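Local coordinates for cellulose 1,4-beta-cellobiosidase (Thermobifida fusca, PDB 4JJJ), which probably hydrolyses cellulose to release cellobiose, this chain being the family 48 glycoside hydrolase catalytic domain of a longer protein that also carries a cellulose-binding module, at residues M233-E238 with N328-Y333. The protein carries 1 engineered substitution. Sequence-based numbering, arbitrary orientation. Where two conformers were deposited one is given.
With ZN (zinc ion), chain B; ZN (zinc ion), chain R; EDO (1,2-ethanediol), chain C.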
loop_
_atom_site.group_PDB
_atom_site.type_symbol
_atom_site.label_atom_id
_atom_site.label_comp_id
_atom_site.label_asym_id
_atom_site.label_seq_id
_atom_site.Cartn_x
_atom_site.Cartn_y
_atom_site.Cartn_z
ATOM N N MET A 233 -0.570 -14.211 8.445
ATOM C CA MET A 233 -0.869 -14.947 9.642
ATOM C C MET A 233 -1.815 -16.087 9.346
ATOM O O MET A 233 -1.797 -17.110 10.064
ATOM C CB MET A 233 -1.364 -14.007 10.711
ATOM C CG MET A 233 -0.326 -13.072 11.229
ATOM S SD MET A 233 1.262 -13.858 11.712
ATOM C CE MET A 233 0.695 -15.013 12.757
ATOM N N PHE A 234 -2.675 -16.032 8.338
ATOM C CA PHE A 234 -3.406 -17.235 7.895
ATOM C C PHE A 234 -2.432 -18.362 7.599
ATOM O O PHE A 234 -2.524 -19.511 8.024
ATOM C CB PHE A 234 -4.240 -16.958 6.658
ATOM C CG PHE A 234 -4.745 -18.176 6.015
ATOM C CD1 PHE A 234 -5.875 -18.828 6.475
ATOM C CD2 PHE A 234 -4.109 -18.705 4.950
ATOM C CE1 PHE A 234 -6.344 -19.989 5.887
ATOM C CE2 PHE A 234 -4.536 -19.832 4.332
ATOM C CZ PHE A 234 -5.668 -20.546 4.831
ATOM N N TRP A 235 -1.379 -18.033 6.869
ATOM C CA TRP A 235 -0.364 -19.020 6.490
ATOM C C TRP A 235 0.461 -19.484 7.662
ATOM O O TRP A 235 0.688 -20.703 7.793
ATOM C CB TRP A 235 0.535 -18.484 5.363
ATOM C CG TRP A 235 -0.250 -18.477 4.066
ATOM C CD1 TRP A 235 -0.672 -17.356 3.343
ATOM C CD2 TRP A 235 -0.757 -19.618 3.390
ATOM N NE1 TRP A 235 -1.444 -17.795 2.254
ATOM C CE2 TRP A 235 -1.453 -19.173 2.239
ATOM C CE3 TRP A 235 -0.683 -20.991 3.623
ATOM C CZ2 TRP A 235 -2.078 -20.075 1.331
ATOM C CZ3 TRP A 235 -1.300 -21.848 2.782
ATOM C CH2 TRP A 235 -2.043 -21.377 1.627
ATOM N N ALA A 236 0.855 -18.575 8.542
ATOM C CA ALA A 236 1.596 -18.991 9.754
ATOM C C ALA A 236 0.743 -20.050 10.474
ATOM O O ALA A 236 1.257 -21.114 10.930
ATOM C CB ALA A 236 1.851 -17.824 10.682
ATOM N N HIS A 237 -0.567 -19.829 10.581
ATOM C CA HIS A 237 -1.507 -20.790 11.250
ATOM C C HIS A 237 -1.434 -22.136 10.570
ATOM O O HIS A 237 -1.337 -23.232 11.172
ATOM C CB HIS A 237 -2.980 -20.335 11.156
ATOM C CG HIS A 237 -3.941 -21.389 11.603
ATOM N ND1 HIS A 237 -4.711 -22.087 10.735
ATOM C CD2 HIS A 237 -4.160 -21.922 12.819
ATOM C CE1 HIS A 237 -5.376 -23.022 11.389
ATOM N NE2 HIS A 237 -5.026 -22.961 12.652
ATOM N N GLU A 238 -1.612 -22.105 9.286
ATOM C CA GLU A 238 -1.600 -23.335 8.544
ATOM C C GLU A 238 -0.305 -24.103 8.767
ATOM O O GLU A 238 -0.329 -25.330 8.963
ATOM C CB GLU A 238 -1.825 -23.167 7.057
ATOM C CG GLU A 238 -3.188 -22.491 6.731
ATOM C CD GLU A 238 -4.391 -23.376 7.026
ATOM O OE1 GLU A 238 -4.565 -24.369 6.260
ATOM O OE2 GLU A 238 -5.097 -23.098 8.017
ATOM N N ASN A 328 -7.857 -8.276 -1.203
ATOM C CA ASN A 328 -7.183 -9.424 -0.643
ATOM C C ASN A 328 -8.214 -10.429 -0.239
ATOM O O ASN A 328 -8.646 -10.485 0.914
ATOM C CB ASN A 328 -6.280 -9.036 0.527
ATOM C CG ASN A 328 -5.270 -10.090 0.837
ATOM O OD1 ASN A 328 -5.562 -11.279 0.782
ATOM N ND2 ASN A 328 -4.026 -9.670 1.125
ATOM N N VAL A 329 -8.551 -11.235 -1.243
ATOM C CA VAL A 329 -9.630 -12.177 -1.021
ATOM C C VAL A 329 -9.175 -13.289 -0.059
ATOM O O VAL A 329 -10.035 -13.968 0.558
ATOM C CB VAL A 329 -10.118 -12.740 -2.328
ATOM C CG1 VAL A 329 -10.788 -11.604 -3.116
ATOM C CG2 VAL A 329 -9.098 -13.550 -3.102
ATOM N N LEU A 330 -7.878 -13.514 0.045
ATOM C CA LEU A 330 -7.359 -14.521 0.982
ATOM C C LEU A 330 -7.472 -14.024 2.392
ATOM O O LEU A 330 -8.012 -14.755 3.239
ATOM C CB LEU A 330 -5.882 -14.842 0.588
ATOM C CG LEU A 330 -5.140 -15.981 1.274
ATOM C CD1 LEU A 330 -5.015 -15.749 2.783
ATOM C CD2 LEU A 330 -5.823 -17.330 1.019
ATOM N N ALA A 331 -7.076 -12.816 2.672
ATOM C CA ALA A 331 -7.308 -12.195 3.970
ATOM C C ALA A 331 -8.809 -12.165 4.324
ATOM O O ALA A 331 -9.144 -12.395 5.497
ATOM C CB ALA A 331 -6.688 -10.837 4.048
ATOM N N ALA A 332 -9.657 -11.825 3.347
ATOM C CA ALA A 332 -11.116 -11.750 3.602
ATOM C C ALA A 332 -11.711 -13.118 3.941
ATOM O O ALA A 332 -12.517 -13.244 4.888
ATOM C CB ALA A 332 -11.837 -11.075 2.488
ATOM N N TYR A 333 -11.204 -14.134 3.236
ATOM C CA TYR A 333 -11.623 -15.519 3.519
ATOM C C TYR A 333 -11.183 -15.820 4.930
ATOM O O TYR A 333 -11.978 -16.414 5.717
ATOM C CB TYR A 333 -10.880 -16.449 2.524
ATOM C CG TYR A 333 -10.914 -17.893 3.007
ATOM C CD1 TYR A 333 -12.051 -18.612 2.842
ATOM C CD2 TYR A 333 -9.802 -18.477 3.491
ATOM C CE1 TYR A 333 -12.069 -19.969 3.220
ATOM C CE2 TYR A 333 -9.844 -19.776 3.951
ATOM C CZ TYR A 333 -10.990 -20.450 3.803
ATOM O OH TYR A 333 -11.020 -21.815 4.208
HETATM ZN ZN ZN B . -7.143 -23.356 12.905
HETATM ZN ZN ZN R . -5.912 -23.813 14.489
HETATM C C1 EDO C . -3.739 -25.315 1.821
HETATM O O1 EDO C . -4.175 -26.672 1.646
HETATM C C2 EDO C . -4.204 -24.757 3.141
HETATM O O2 EDO C . -3.345 -25.129 4.241
HETATM O O HOH W 1 -6.797 -25.564 13.862
HETATM O O HOH W 2 -8.927 -23.485 11.372
#
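Phe234 and Leu330 meet where two helices of the (α/α)6 barrel, 223-242 and 329-337, pack; the axes of their segments 233-238 and 329-333 come within 10.8 Å at 60°. The tight side is apolar. Leu330 CD1 touches Phe234 CD2 at 3.8 Å, the two side chains crossing at about a right angle, and the same methyl lies 4.1 Å from Trp235 NE1, whose hydrogen bond goes to Gln427 of helix 416-432. Leu330 leaves its backbone toward 233-238, and chi1 of -172°, with CG trans to N, sets CD1 against both aromatic side chains. The rings of Phe234 and Trp235 also meet each other: Phe234 CE2 stands 3.7 Å above the centre of the indole, while NE1 lies at the Phe234 edge. Val338 and Leu341 touch Phe234 as well. Asn328 caps the N-terminus of helix 329-337, OD1 accepting an almost straight bond from Ala331 N.

Toward the partly exposed Tyr333 and Glu238 the contact becomes looser and more polar. Tyr333 comes to Phe234 CE1 edge-first, its CE2 nearest at 4.0 Å. Glu238, bent at chi2 (-70°), lays CG over one Phe234 face, toward the rim. In the given His237 conformer, Glu238 OE2 accepts a bent bond from His237 ND1, on its anti side and out of the carboxylate plane, which would bias the imidazole's rotation. Cutting Glu238 back to alanine removes CG and the carboxylate, and is likely to set the His237 imidazole freer to turn and to uncover part of the Phe234 face. At the other ring nitrogen are two modelled zinc positions, probably alternatives, with Glu340 also a ligand; each lies 2.2 Å from His237 NE2.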